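Local coordinates for eukaryotic translation initiation factor 2A (Schizosaccharomyces pombe, PDB 3WJ9), which probably directs codon-dependent binding of initiator methionyl-tRNA to the small ribosomal subunit when a small number of specific mRNAs are translated, at residues 179-184 with 198-203; 31-36 with 54-59; 334-339 with 349-354; 4-9 with 405-410. One frame throughout, in Å; residues are numbered along the deposited sequence.

Contact 1. Residues 179-184 with 198-203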
loop_
_atom_site.group_PDB
_atom_site.type_symbol
_atom_site.label_atom_id
_atom_site.label_comp_id
_atom_site.label_asym_id
_atom_site.label_seq_id
_atom_site.Cartn_x
_atom_site.Cartn_y
_atom_site.Cartn_z
ATOM N N HIS A 179 5.233 -19.237 1.262
ATOM C CA HIS A 179 4.665 -18.473 0.160
ATOM C C HIS A 179 3.381 -19.097 -0.378
ATOM O O HIS A 179 3.343 -20.285 -0.693
ATOM C CB HIS A 179 5.699 -18.341 -0.957
ATOM C CG HIS A 179 7.101 -18.159 -0.463
ATOM N ND1 HIS A 179 8.175 -18.827 -1.012
ATOM C CD2 HIS A 179 7.606 -17.388 0.528
ATOM C CE1 HIS A 179 9.280 -18.476 -0.380
ATOM N NE2 HIS A 179 8.962 -17.603 0.561
ATOM N N ALA A 180 2.333 -18.287 -0.477
ATOM C CA ALA A 180 1.051 -18.742 -1.004
ATOM C C ALA A 180 0.434 -17.687 -1.916
ATOM O O ALA A 180 0.848 -16.529 -1.909
ATOM C CB ALA A 180 0.100 -19.087 0.130
ATOM N N VAL A 181 -0.554 -18.093 -2.709
ATOM C CA VAL A 181 -1.186 -17.194 -3.670
ATOM C C VAL A 181 -2.707 -17.181 -3.511
ATOM O O VAL A 181 -3.297 -18.152 -3.037
ATOM C CB VAL A 181 -0.837 -17.592 -5.123
ATOM C CG1 VAL A 181 -1.075 -16.427 -6.075
ATOM C CG2 VAL A 181 0.603 -18.060 -5.214
ATOM N N ALA A 182 -3.326 -16.066 -3.895
ATOM C CA ALA A 182 -4.778 -15.940 -3.967
ATOM C C ALA A 182 -5.158 -15.302 -5.300
ATOM O O ALA A 182 -4.590 -14.277 -5.679
ATOM C CB ALA A 182 -5.303 -15.119 -2.812
ATOM N N VAL A 183 -6.107 -15.910 -6.010
ATOM C CA VAL A 183 -6.423 -15.512 -7.385
ATOM C C VAL A 183 -7.939 -15.337 -7.592
ATOM O O VAL A 183 -8.736 -15.851 -6.809
ATOM C CB VAL A 183 -5.868 -16.553 -8.393
ATOM C CG1 VAL A 183 -5.818 -15.983 -9.792
ATOM C CG2 VAL A 183 -4.475 -17.014 -7.982
ATOM N N PHE A 184 -8.333 -14.610 -8.639
ATOM C CA PHE A 184 -9.749 -14.340 -8.909
ATOM C C PHE A 184 -10.115 -14.447 -10.394
ATOM O O PHE A 184 -9.336 -14.068 -11.267
ATOM C CB PHE A 184 -10.123 -12.950 -8.385
ATOM C CG PHE A 184 -11.538 -12.541 -8.692
ATOM C CD1 PHE A 184 -12.591 -13.030 -7.942
ATOM C CD2 PHE A 184 -11.810 -11.656 -9.720
ATOM C CE1 PHE A 184 -13.891 -12.655 -8.215
ATOM C CE2 PHE A 184 -13.110 -11.276 -9.998
ATOM C CZ PHE A 184 -14.151 -11.776 -9.245
ATOM N N TYR A 198 -3.770 -21.082 -3.552
ATOM C CA TYR A 198 -2.803 -22.141 -3.820
ATOM C C TYR A 198 -1.529 -21.945 -3.010
ATOM O O TYR A 198 -1.063 -20.819 -2.835
ATOM C CB TYR A 198 -2.446 -22.188 -5.310
ATOM C CG TYR A 198 -3.485 -22.826 -6.201
ATOM C CD1 TYR A 198 -4.522 -22.076 -6.736
ATOM C CD2 TYR A 198 -3.409 -24.171 -6.537
ATOM C CE1 TYR A 198 -5.467 -22.652 -7.560
ATOM C CE2 TYR A 198 -4.349 -24.754 -7.365
ATOM C CZ TYR A 198 -5.378 -23.990 -7.871
ATOM O OH TYR A 198 -6.320 -24.564 -8.694
ATOM N N SER A 199 -0.962 -23.041 -2.520
ATOM C CA SER A 199 0.394 -23.008 -1.990
ATOM C C SER A 199 1.349 -23.042 -3.176
ATOM O O SER A 199 1.083 -23.728 -4.165
ATOM C CB SER A 199 0.652 -24.177 -1.036
ATOM O OG SER A 199 1.968 -24.130 -0.512
ATOM N N ILE A 200 2.443 -22.292 -3.093
ATOM C CA ILE A 200 3.371 -22.212 -4.215
ATOM C C ILE A 200 4.067 -23.561 -4.454
ATOM O O ILE A 200 4.205 -23.970 -5.605
ATOM C CB ILE A 200 4.404 -21.058 -4.024
ATOM C CG1 ILE A 200 3.680 -19.701 -4.003
ATOM C CG2 ILE A 200 5.465 -21.097 -5.121
ATOM C CD1 ILE A 200 4.553 -18.522 -4.391
ATOM N N PRO A 201 4.495 -24.256 -3.384
ATOM C CA PRO A 201 4.863 -25.662 -3.573
ATOM C C PRO A 201 3.783 -26.493 -4.280
ATOM O O PRO A 201 4.105 -27.267 -5.181
ATOM C CB PRO A 201 5.048 -26.157 -2.145
ATOM C CG PRO A 201 5.546 -24.970 -1.412
ATOM C CD PRO A 201 4.939 -23.754 -2.068
ATOM N N ASN A 202 2.548 -26.372 -3.811
ATOM C CA ASN A 202 1.465 -27.119 -4.405
ATOM C C ASN A 202 0.698 -26.273 -5.398
ATOM O O ASN A 202 -0.200 -25.516 -5.038
ATOM C CB ASN A 202 0.519 -27.640 -3.321
ATOM C CG ASN A 202 1.239 -27.972 -2.029
ATOM O OD1 ASN A 202 2.424 -28.303 -2.032
ATOM N ND2 ASN A 202 0.523 -27.882 -0.914
ATOM N N PHE A 203 1.049 -26.447 -6.663
ATOM C CA PHE A 203 0.231 -25.998 -7.783
ATOM C C PHE A 203 -0.845 -27.042 -8.041
ATOM O O PHE A 203 -1.971 -26.723 -8.431
ATOM C CB PHE A 203 1.082 -25.785 -9.042
ATOM C CG PHE A 203 2.193 -24.781 -8.869
ATOM C CD1 PHE A 203 1.929 -23.423 -8.856
ATOM C CD2 PHE A 203 3.504 -25.202 -8.737
ATOM C CE1 PHE A 203 2.951 -22.501 -8.701
ATOM C CE2 PHE A 203 4.532 -24.288 -8.586
ATOM C CZ PHE A 203 4.254 -22.933 -8.564
#

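Contact 2. Residues 31-36 with 54-59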
loop_
_atom_site.group_PDB
_atom_site.type_symbol
_atom_site.label_atom_id
_atom_site.label_comp_id
_atom_site.label_asym_id
_atom_site.label_seq_id
_atom_site.Cartn_x
_atom_site.Cartn_y
_atom_site.Cartn_z
ATOM N N GLU A 31 20.852 15.977 -1.531
ATOM C CA GLU A 31 20.418 17.024 -2.449
ATOM C C GLU A 31 19.767 16.381 -3.677
ATOM O O GLU A 31 20.163 15.292 -4.094
ATOM C CB GLU A 31 21.590 17.922 -2.857
ATOM C CG GLU A 31 21.237 18.951 -3.921
ATOM C CD GLU A 31 22.377 19.896 -4.227
ATOM O OE1 GLU A 31 22.957 19.787 -5.326
ATOM O OE2 GLU A 31 22.683 20.754 -3.373
ATOM N N ALA A 32 18.763 17.051 -4.240
ATOM C CA ALA A 32 17.994 16.508 -5.358
ATOM C C ALA A 32 18.671 16.720 -6.714
ATOM O O ALA A 32 19.758 17.290 -6.793
ATOM C CB ALA A 32 16.600 17.116 -5.371
ATOM N N ILE A 33 18.016 16.256 -7.777
ATOM C CA ILE A 33 18.525 16.408 -9.141
ATOM C C ILE A 33 18.181 17.793 -9.690
ATOM O O ILE A 33 17.282 18.462 -9.179
ATOM C CB ILE A 33 17.947 15.322 -10.098
ATOM C CG1 ILE A 33 18.004 13.936 -9.466
ATOM C CG2 ILE A 33 18.702 15.275 -11.421
ATOM C CD1 ILE A 33 17.388 12.861 -10.341
ATOM N N SER A 34 18.922 18.218 -10.713
ATOM C CA SER A 34 18.605 19.407 -11.499
ATOM C C SER A 34 17.120 19.515 -11.824
ATOM O O SER A 34 16.494 20.549 -11.589
ATOM C CB SER A 34 19.414 19.401 -12.799
ATOM O OG SER A 34 19.049 20.482 -13.637
ATOM N N GLU A 35 16.562 18.439 -12.367
ATOM C CA GLU A 35 15.148 18.396 -12.711
ATOM C C GLU A 35 14.275 18.417 -11.463
ATOM O O GLU A 35 14.661 17.885 -10.423
ATOM C CB GLU A 35 14.834 17.146 -13.534
ATOM C CG GLU A 35 15.727 16.922 -14.735
ATOM C CD GLU A 35 15.265 17.680 -15.964
ATOM O OE1 GLU A 35 15.557 17.222 -17.088
ATOM O OE2 GLU A 35 14.609 18.729 -15.809
ATOM N N PRO A 36 13.088 19.034 -11.563
ATOM C CA PRO A 36 12.120 18.972 -10.465
ATOM C C PRO A 36 11.617 17.547 -10.266
ATOM O O PRO A 36 11.411 16.836 -11.248
ATOM C CB PRO A 36 10.994 19.898 -10.936
ATOM C CG PRO A 36 11.106 19.895 -12.425
ATOM C CD PRO A 36 12.576 19.805 -12.709
ATOM N N ALA A 54 12.304 13.985 -14.460
ATOM C CA ALA A 54 12.128 13.698 -15.878
ATOM C C ALA A 54 13.313 12.928 -16.455
ATOM O O ALA A 54 13.137 11.968 -17.202
ATOM C CB ALA A 54 11.913 14.986 -16.653
ATOM N N THR A 55 14.519 13.351 -16.096
ATOM C CA THR A 55 15.729 12.791 -16.682
ATOM C C THR A 55 16.133 11.455 -16.061
ATOM O O THR A 55 16.447 10.503 -16.775
ATOM C CB THR A 55 16.911 13.777 -16.550
ATOM O OG1 THR A 55 16.530 15.054 -17.073
ATOM C CG2 THR A 55 18.125 13.275 -17.311
ATOM N N GLN A 56 16.127 11.392 -14.732
ATOM C CA GLN A 56 16.736 10.279 -14.006
ATOM C C GLN A 56 15.944 9.823 -12.776
ATOM O O GLN A 56 14.869 10.347 -12.480
ATOM C CB GLN A 56 18.156 10.670 -13.580
ATOM C CG GLN A 56 19.080 11.047 -14.724
ATOM C CD GLN A 56 20.345 11.760 -14.282
ATOM O OE1 GLN A 56 20.652 11.829 -13.095
ATOM N NE2 GLN A 56 21.073 12.319 -15.245
ATOM N N VAL A 57 16.481 8.824 -12.076
ATOM C CA VAL A 57 15.932 8.372 -10.799
ATOM C C VAL A 57 17.073 8.156 -9.806
ATOM O O VAL A 57 18.025 7.434 -10.097
ATOM C CB VAL A 57 15.119 7.066 -10.938
ATOM C CG1 VAL A 57 14.741 6.526 -9.565
ATOM C CG2 VAL A 57 13.875 7.294 -11.779
ATOM N N VAL A 58 16.977 8.781 -8.637
ATOM C CA VAL A 58 18.067 8.738 -7.666
ATOM C C VAL A 58 17.695 7.990 -6.390
ATOM O O VAL A 58 16.638 8.218 -5.804
ATOM C CB VAL A 58 18.536 10.163 -7.302
ATOM C CG1 VAL A 58 19.307 10.167 -5.994
ATOM C CG2 VAL A 58 19.391 10.725 -8.416
ATOM N N ILE A 59 18.578 7.087 -5.973
ATOM C CA ILE A 59 18.396 6.329 -4.742
ATOM C C ILE A 59 19.387 6.793 -3.674
ATOM O O ILE A 59 20.601 6.739 -3.875
ATOM C CB ILE A 59 18.572 4.821 -4.983
ATOM C CG1 ILE A 59 17.658 4.361 -6.121
ATOM C CG2 ILE A 59 18.293 4.044 -3.709
ATOM C CD1 ILE A 59 17.720 2.873 -6.396
#

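Contact 3. Residues 334-339 with 349-354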
loop_
_atom_site.group_PDB
_atom_site.type_symbol
_atom_site.label_atom_id
_atom_site.label_comp_id
_atom_site.label_asym_id
_atom_site.label_seq_id
_atom_site.Cartn_x
_atom_site.Cartn_y
_atom_site.Cartn_z
ATOM N N GLY A 334 -12.832 17.456 8.336
ATOM C CA GLY A 334 -12.299 16.127 8.556
ATOM C C GLY A 334 -11.632 15.967 9.908
ATOM O O GLY A 334 -10.471 16.324 10.083
ATOM N N SER A 335 -12.372 15.422 10.867
ATOM C CA SER A 335 -11.842 15.209 12.209
ATOM C C SER A 335 -11.104 13.879 12.311
ATOM O O SER A 335 -11.113 13.081 11.374
ATOM C CB SER A 335 -12.967 15.266 13.244
ATOM O OG SER A 335 -13.594 16.536 13.241
ATOM N N ILE A 336 -10.456 13.655 13.451
ATOM C CA ILE A 336 -9.738 12.409 13.705
ATOM C C ILE A 336 -9.932 11.957 15.152
ATOM O O ILE A 336 -9.772 12.748 16.084
ATOM C CB ILE A 336 -8.222 12.549 13.422
ATOM C CG1 ILE A 336 -7.961 12.826 11.940
ATOM C CG2 ILE A 336 -7.476 11.294 13.855
ATOM C CD1 ILE A 336 -6.494 12.918 11.585
ATOM N N ASP A 337 -10.283 10.687 15.333
ATOM C CA ASP A 337 -10.407 10.100 16.662
ATOM C C ASP A 337 -9.426 8.942 16.819
ATOM O O ASP A 337 -9.150 8.224 15.859
ATOM C CB ASP A 337 -11.839 9.618 16.911
ATOM C CG ASP A 337 -12.837 10.754 16.961
ATOM O OD1 ASP A 337 -12.410 11.909 17.161
ATOM O OD2 ASP A 337 -14.050 10.494 16.806
ATOM N N ILE A 338 -8.896 8.765 18.027
ATOM C CA ILE A 338 -7.976 7.661 18.296
ATOM C C ILE A 338 -8.439 6.836 19.495
ATOM O O ILE A 338 -8.588 7.351 20.603
ATOM C CB ILE A 338 -6.538 8.163 18.542
ATOM C CG1 ILE A 338 -5.984 8.817 17.274
ATOM C CG2 ILE A 338 -5.640 7.016 18.973
ATOM C CD1 ILE A 338 -4.551 9.278 17.400
ATOM N N PHE A 339 -8.665 5.547 19.255
ATOM C CA PHE A 339 -9.177 4.640 20.276
ATOM C C PHE A 339 -8.114 3.634 20.708
ATOM O O PHE A 339 -7.130 3.415 20.001
ATOM C CB PHE A 339 -10.423 3.916 19.761
ATOM C CG PHE A 339 -11.535 4.842 19.351
ATOM C CD1 PHE A 339 -11.571 5.394 18.080
ATOM C CD2 PHE A 339 -12.543 5.166 20.243
ATOM C CE1 PHE A 339 -12.592 6.248 17.708
ATOM C CE2 PHE A 339 -13.564 6.018 19.878
ATOM C CZ PHE A 339 -13.590 6.559 18.610
ATOM N N THR A 349 -8.045 10.837 22.356
ATOM C CA THR A 349 -7.719 11.989 21.532
ATOM C C THR A 349 -8.744 12.230 20.427
ATOM O O THR A 349 -9.163 11.301 19.736
ATOM C CB THR A 349 -6.321 11.824 20.894
ATOM O OG1 THR A 349 -5.329 11.740 21.923
ATOM C CG2 THR A 349 -5.995 12.999 19.990
ATOM N N THR A 350 -9.154 13.486 20.289
ATOM C CA THR A 350 -9.919 13.932 19.136
ATOM C C THR A 350 -9.255 15.174 18.558
ATOM O O THR A 350 -9.136 16.193 19.236
ATOM C CB THR A 350 -11.384 14.252 19.490
ATOM O OG1 THR A 350 -12.069 13.048 19.857
ATOM C CG2 THR A 350 -12.093 14.886 18.299
ATOM N N VAL A 351 -8.797 15.075 17.315
ATOM C CA VAL A 351 -8.259 16.230 16.607
ATOM C C VAL A 351 -8.989 16.395 15.287
ATOM O O VAL A 351 -9.608 15.455 14.789
ATOM C CB VAL A 351 -6.742 16.104 16.334
ATOM C CG1 VAL A 351 -6.000 15.699 17.593
ATOM C CG2 VAL A 351 -6.473 15.113 15.212
ATOM N N GLU A 352 -8.930 17.592 14.720
ATOM C CA GLU A 352 -9.490 17.794 13.396
ATOM C C GLU A 352 -8.400 18.176 12.414
ATOM O O GLU A 352 -7.494 18.945 12.732
ATOM C CB GLU A 352 -10.586 18.859 13.410
ATOM C CG GLU A 352 -11.309 18.978 12.075
ATOM C CD GLU A 352 -12.365 20.061 12.063
ATOM O OE1 GLU A 352 -12.587 20.687 13.118
ATOM O OE2 GLU A 352 -12.979 20.279 10.998
ATOM N N ALA A 353 -8.490 17.610 11.219
ATOM C CA ALA A 353 -7.617 17.981 10.123
ATOM C C ALA A 353 -8.469 18.118 8.873
ATOM O O ALA A 353 -8.571 17.192 8.069
ATOM C CB ALA A 353 -6.519 16.953 9.927
ATOM N N ALA A 354 -9.116 19.272 8.748
ATOM C CA ALA A 354 -9.972 19.563 7.607
ATOM C C ALA A 354 -9.202 19.390 6.308
ATOM O O ALA A 354 -8.026 19.750 6.227
ATOM C CB ALA A 354 -10.530 20.970 7.712
#

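Contact 4. Residues 4-9 with 405-410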
loop_
_atom_site.group_PDB
_atom_site.type_symbol
_atom_site.label_atom_id
_atom_site.label_comp_id
_atom_site.label_asym_id
_atom_site.label_seq_id
_atom_site.Cartn_x
_atom_site.Cartn_y
_atom_site.Cartn_z
ATOM N N LYS A 4 15.861 8.790 15.049
ATOM C CA LYS A 4 15.318 9.983 14.423
ATOM C C LYS A 4 13.942 9.691 13.829
ATOM O O LYS A 4 13.737 8.662 13.191
ATOM C CB LYS A 4 16.279 10.490 13.346
ATOM C CG LYS A 4 16.640 9.431 12.318
ATOM C CD LYS A 4 17.648 9.926 11.297
ATOM C CE LYS A 4 19.020 10.127 11.914
ATOM N NZ LYS A 4 20.027 10.524 10.891
ATOM N N SER A 5 12.990 10.589 14.052
ATOM C CA SER A 5 11.651 10.412 13.498
ATOM C C SER A 5 11.572 11.009 12.094
ATOM O O SER A 5 10.953 12.051 11.893
ATOM C CB SER A 5 10.599 11.052 14.409
ATOM O OG SER A 5 10.787 10.675 15.763
ATOM N N GLN A 6 12.194 10.344 11.122
ATOM C CA GLN A 6 12.331 10.911 9.781
ATOM C C GLN A 6 11.095 10.697 8.915
ATOM O O GLN A 6 10.460 9.645 8.957
ATOM C CB GLN A 6 13.558 10.326 9.066
ATOM C CG GLN A 6 13.827 10.954 7.691
ATOM C CD GLN A 6 14.963 10.289 6.928
ATOM O OE1 GLN A 6 14.917 10.173 5.702
ATOM N NE2 GLN A 6 15.991 9.858 7.648
ATOM N N PHE A 7 10.765 11.720 8.135
ATOM C CA PHE A 7 9.749 11.619 7.097
ATOM C C PHE A 7 10.262 12.301 5.834
ATOM O O PHE A 7 11.244 13.039 5.879
ATOM C CB PHE A 7 8.429 12.245 7.555
ATOM C CG PHE A 7 8.517 13.721 7.831
ATOM C CD1 PHE A 7 8.827 14.182 9.099
ATOM C CD2 PHE A 7 8.272 14.646 6.828
ATOM C CE1 PHE A 7 8.905 15.537 9.361
ATOM C CE2 PHE A 7 8.349 16.003 7.083
ATOM C CZ PHE A 7 8.665 16.448 8.354
ATOM N N ALA A 8 9.604 12.049 4.709
ATOM C CA ALA A 8 9.974 12.690 3.453
ATOM C C ALA A 8 8.886 13.649 3.004
ATOM O O ALA A 8 7.734 13.520 3.411
ATOM C CB ALA A 8 10.235 11.649 2.380
ATOM N N TYR A 9 9.252 14.613 2.168
ATOM C CA TYR A 9 8.275 15.533 1.604
ATOM C C TYR A 9 8.643 15.882 0.172
ATOM O O TYR A 9 9.819 15.917 -0.186
ATOM C CB TYR A 9 8.168 16.809 2.446
ATOM C CG TYR A 9 9.348 17.748 2.303
ATOM C CD1 TYR A 9 10.470 17.609 3.105
ATOM C CD2 TYR A 9 9.333 18.780 1.370
ATOM C CE1 TYR A 9 11.549 18.463 2.978
ATOM C CE2 TYR A 9 10.406 19.638 1.235
ATOM C CZ TYR A 9 11.512 19.477 2.043
ATOM O OH TYR A 9 12.583 20.330 1.913
ATOM N N PHE A 405 5.444 11.563 3.907
ATOM C CA PHE A 405 5.281 10.260 4.544
ATOM C C PHE A 405 6.457 9.890 5.439
ATOM O O PHE A 405 7.595 10.279 5.180
ATOM C CB PHE A 405 5.079 9.177 3.478
ATOM C CG PHE A 405 5.920 9.373 2.245
ATOM C CD1 PHE A 405 7.249 8.986 2.227
ATOM C CD2 PHE A 405 5.379 9.935 1.100
ATOM C CE1 PHE A 405 8.026 9.166 1.096
ATOM C CE2 PHE A 405 6.148 10.115 -0.034
ATOM C CZ PHE A 405 7.474 9.731 -0.036
ATOM N N TRP A 406 6.164 9.132 6.492
ATOM C CA TRP A 406 7.181 8.641 7.417
ATOM C C TRP A 406 8.171 7.700 6.745
ATOM O O TRP A 406 7.829 7.004 5.788
ATOM C CB TRP A 406 6.527 7.909 8.590
ATOM C CG TRP A 406 5.724 8.772 9.502
ATOM C CD1 TRP A 406 4.370 8.766 9.656
ATOM C CD2 TRP A 406 6.227 9.760 10.406
ATOM N NE1 TRP A 406 3.996 9.693 10.597
ATOM C CE2 TRP A 406 5.118 10.319 11.072
ATOM C CE3 TRP A 406 7.507 10.230 10.715
ATOM C CZ2 TRP A 406 5.251 11.324 12.028
ATOM C CZ3 TRP A 406 7.636 11.227 11.663
ATOM C CH2 TRP A 406 6.516 11.762 12.308
ATOM N N ARG A 407 9.398 7.679 7.256
ATOM C CA ARG A 407 10.360 6.657 6.876
ATOM C C ARG A 407 10.108 5.422 7.731
ATOM O O ARG A 407 10.371 5.437 8.935
ATOM C CB ARG A 407 11.793 7.152 7.057
ATOM C CG ARG A 407 12.842 6.102 6.759
ATOM C CD ARG A 407 14.174 6.472 7.374
ATOM N NE ARG A 407 14.084 6.599 8.824
ATOM C CZ ARG A 407 15.128 6.806 9.619
ATOM N NH1 ARG A 407 16.345 6.903 9.104
ATOM N NH2 ARG A 407 14.957 6.909 10.930
ATOM N N PRO A 408 9.593 4.348 7.113
ATOM C CA PRO A 408 9.168 3.146 7.843
ATOM C C PRO A 408 10.326 2.386 8.487
ATOM O O PRO A 408 11.343 2.149 7.838
ATOM C CB PRO A 408 8.509 2.296 6.754
ATOM C CG PRO A 408 9.176 2.723 5.495
ATOM C CD PRO A 408 9.441 4.191 5.657
ATOM N N ARG A 409 10.166 2.017 9.755
ATOM C CA ARG A 409 11.160 1.210 10.457
ATOM C C ARG A 409 10.507 -0.069 10.974
ATOM O O ARG A 409 9.347 -0.051 11.382
ATOM C CB ARG A 409 11.784 1.986 11.620
ATOM C CG ARG A 409 12.155 3.433 11.314
ATOM C CD ARG A 409 13.043 3.568 10.087
ATOM N NE ARG A 409 14.375 3.002 10.278
ATOM C CZ ARG A 409 15.285 2.911 9.314
ATOM N NH1 ARG A 409 15.004 3.344 8.093
ATOM N NH2 ARG A 409 16.476 2.386 9.568
ATOM N N PRO A 410 11.255 -1.185 10.965
ATOM C CA PRO A 410 10.730 -2.485 11.394
ATOM C C PRO A 410 11.089 -2.860 12.834
ATOM O O PRO A 410 12.265 -2.855 13.203
ATOM C CB PRO A 410 11.393 -3.457 10.415
ATOM C CG PRO A 410 12.680 -2.755 9.978
ATOM C CD PRO A 410 12.621 -1.311 10.432
HETATM O O HOH W 1 10.832 7.402 10.696
#

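Contact 1. Residues 179-184 with 198-203
V181 and Y198 form an antiparallel hydrogen-bonded pair in the β-hairpin of strands 180-185 and 193-199, the two middle strands of a four-stranded β-propeller blade. Both of their mutual backbone bonds are made: V181 N reaches Y198 O at 2.8 Å, and Y198 N meets V181 O at 3.0 Å. Beyond them A180 and S199 make a non-hydrogen-bonded pair, their CA atoms 4.4 Å apart. I200 N continues the ladder past the end of its strand with a longer bond of 3.3 Å to H179 O.

The apolar part of the contact belongs to I200. With CG1 turned anti to its carbonyl carbon (chi1 -64°), the side chain folds back over the first strand and crosses V181 at about a right angle, I200 CG1 resting 3.7 Å from V181 CG2. The same side chain touches L138 of the preceding blade. H179 leans to that blade too: its ring leads away from the hairpin, and NE2 is hydrogen-bonded to D135, which holds the imidazole by its far end. Nearer the backbone, the methyl I200 CD1 lies 3.6 Å from H179 CB.

Contact 2. Residues 31-36 with 54-59
Q56, whose CB touches the methyl tip of I33, has its carbonyl oxygen hydrogen-bonded to the hydroxyl of T53, a bond that spans the turn leading into strand 57-61. Across the contact itself no clear hydrogen bond is made, and the apolar reach of I33 does most of the joining. Its CG1 stands anti to the carbonyl carbon (chi1 -46°) and the chain then runs straight on, carrying CD1 to 3.5 Å from V58 CG2 and 4.0 Å from Q56 CB. The I33 and V58 side chains run antiparallel alongside each other, so that CG1 of I33 also lies along V58 CG2, at 3.7 Å.

Two residues on, E35 approaches the turn beside A54 and T55. A bend at its second torsion (chi2 -85°) lays the chain next to T55, but the carboxylate is modelled too close to the threonine hydroxyl, and the detail of this meeting is doubtful. E35 CB lies 4.2 Å from A54 N.

The loop runs into strand 37-42, the first strand of the same four-stranded blade, and packs beside strands 48-53 and 57-61: I33 and V58 both touch Y51 of strand 48-53, and V58 extends to K67 and Q70 of the outermost strand, 67-71.

Contact 3. Residues 334-339 with 349-354
G334 meets A353 at the open end of a β-hairpin, strands 335-340 and 346-352, the two outer strands of a four-stranded propeller blade. The hairpin spans the junction of WD repeats 3 and 4; the axes of segments 335-339 and 349-352 are antiparallel, with 163° between their directions. G334 O accepts a bond from A353 N (2.6 Å).

S335 faces E352 in a non-hydrogen-bonded pair, its hydroxyl oxygen OG lying 3.5 Å from E352 CG, along the extended glutamate chain.

I336 and V351 follow as a hydrogen-bonded pair, V351 N reaching I336 O at 2.8 Å. Their side chains lie side by side, I336 CB 3.6 Å from V351 CG2, and I336 extends to T370 of the next blade.

D337 turns to the face of S335. Both D337 CG and T350 OG1 stand anti to their own carbonyl carbons (chi1 -66° and -67°), which sets the two side chains alongside each other. T350 OG1 donates to D337 OD1 (2.9 Å) from above the carboxylate plane, and it is also bonded to K347 NZ. D337 OD2 forms a salt bridge with R312, so both carboxylate oxygens are held, and the neighbouring cations probably favour the ionised form.

I338 returns to the face of I336 and V351 and touches L368 of the next blade. Its pairing with T349 is loose, while T349 OG1 is hydrogen-bonded to T389 O and also to I388 O, two acceptors that must share its one proton.

Contact 4. Residues 4-9 with 405-410
Closure of the propeller ring is made where F7 and A8, near the N-terminus, pair antiparallel with W406 and F405, near the C-terminus. A8 N bonds F405 O at 2.7 Å, and F405 N returns a bond to A8 O at 3.1 Å. The A8 methyl packs against CE1 of the F405 ring, and Y42 of the neighbouring blade touches both residues.

F7 presents its ring edge to the six-membered ring of W406 in a T-shaped pair, the planes at 85° and the centroids 5.8 Å apart. The indole also meets backbone at its rim: S5 O lies in the ring plane, 3.4 Å from W406 CZ3. W406 NE1 is hydrogen-bonded to E360 O of the preceding blade.

This is the molecular velcro of β-propellers: strands 6-11 and 15-19 from the start of the chain share one sheet with strand 401-406 from its end. R407, just past that last strand, bonds Q6 O through its N (2.8 Å), and a water also donates to Q6 O (2.9 Å) and to R407 O (2.7 Å).

With CG anti to the backbone N (chi1 176°), the R407 chain reaches out across Q6 and bends at its third torsion, bringing one face of the guanidinium over Q6 CB, 3.7 Å from its plane and toward its rim. R409 CZ lies over the centre of the opposite face. R407 NH1 forms a salt bridge with E63, while the Q6 amide is hydrogen-bonded to T62 O and the Y42 hydroxyl.

Overall arrangement
The four contacts sit in separate blades of the nine-bladed propeller that forms the N-terminal part of eIF2A. Contact 4 joins the two ends of this part of the chain, and the other three lie within the loop it closes, in the order contact 2, contact 1, contact 3. Contacts 2 and 3 lie to either side of that closure, with centres about 20 and 21 Å from it. Contact 1 is across the ring, its centre about 33 Å from that of contact 4. None touches another. Contacts 1 and 3 are hairpins within blades and contact 2 lays a loop on one, whereas contact 4 makes the propeller one continuous ring.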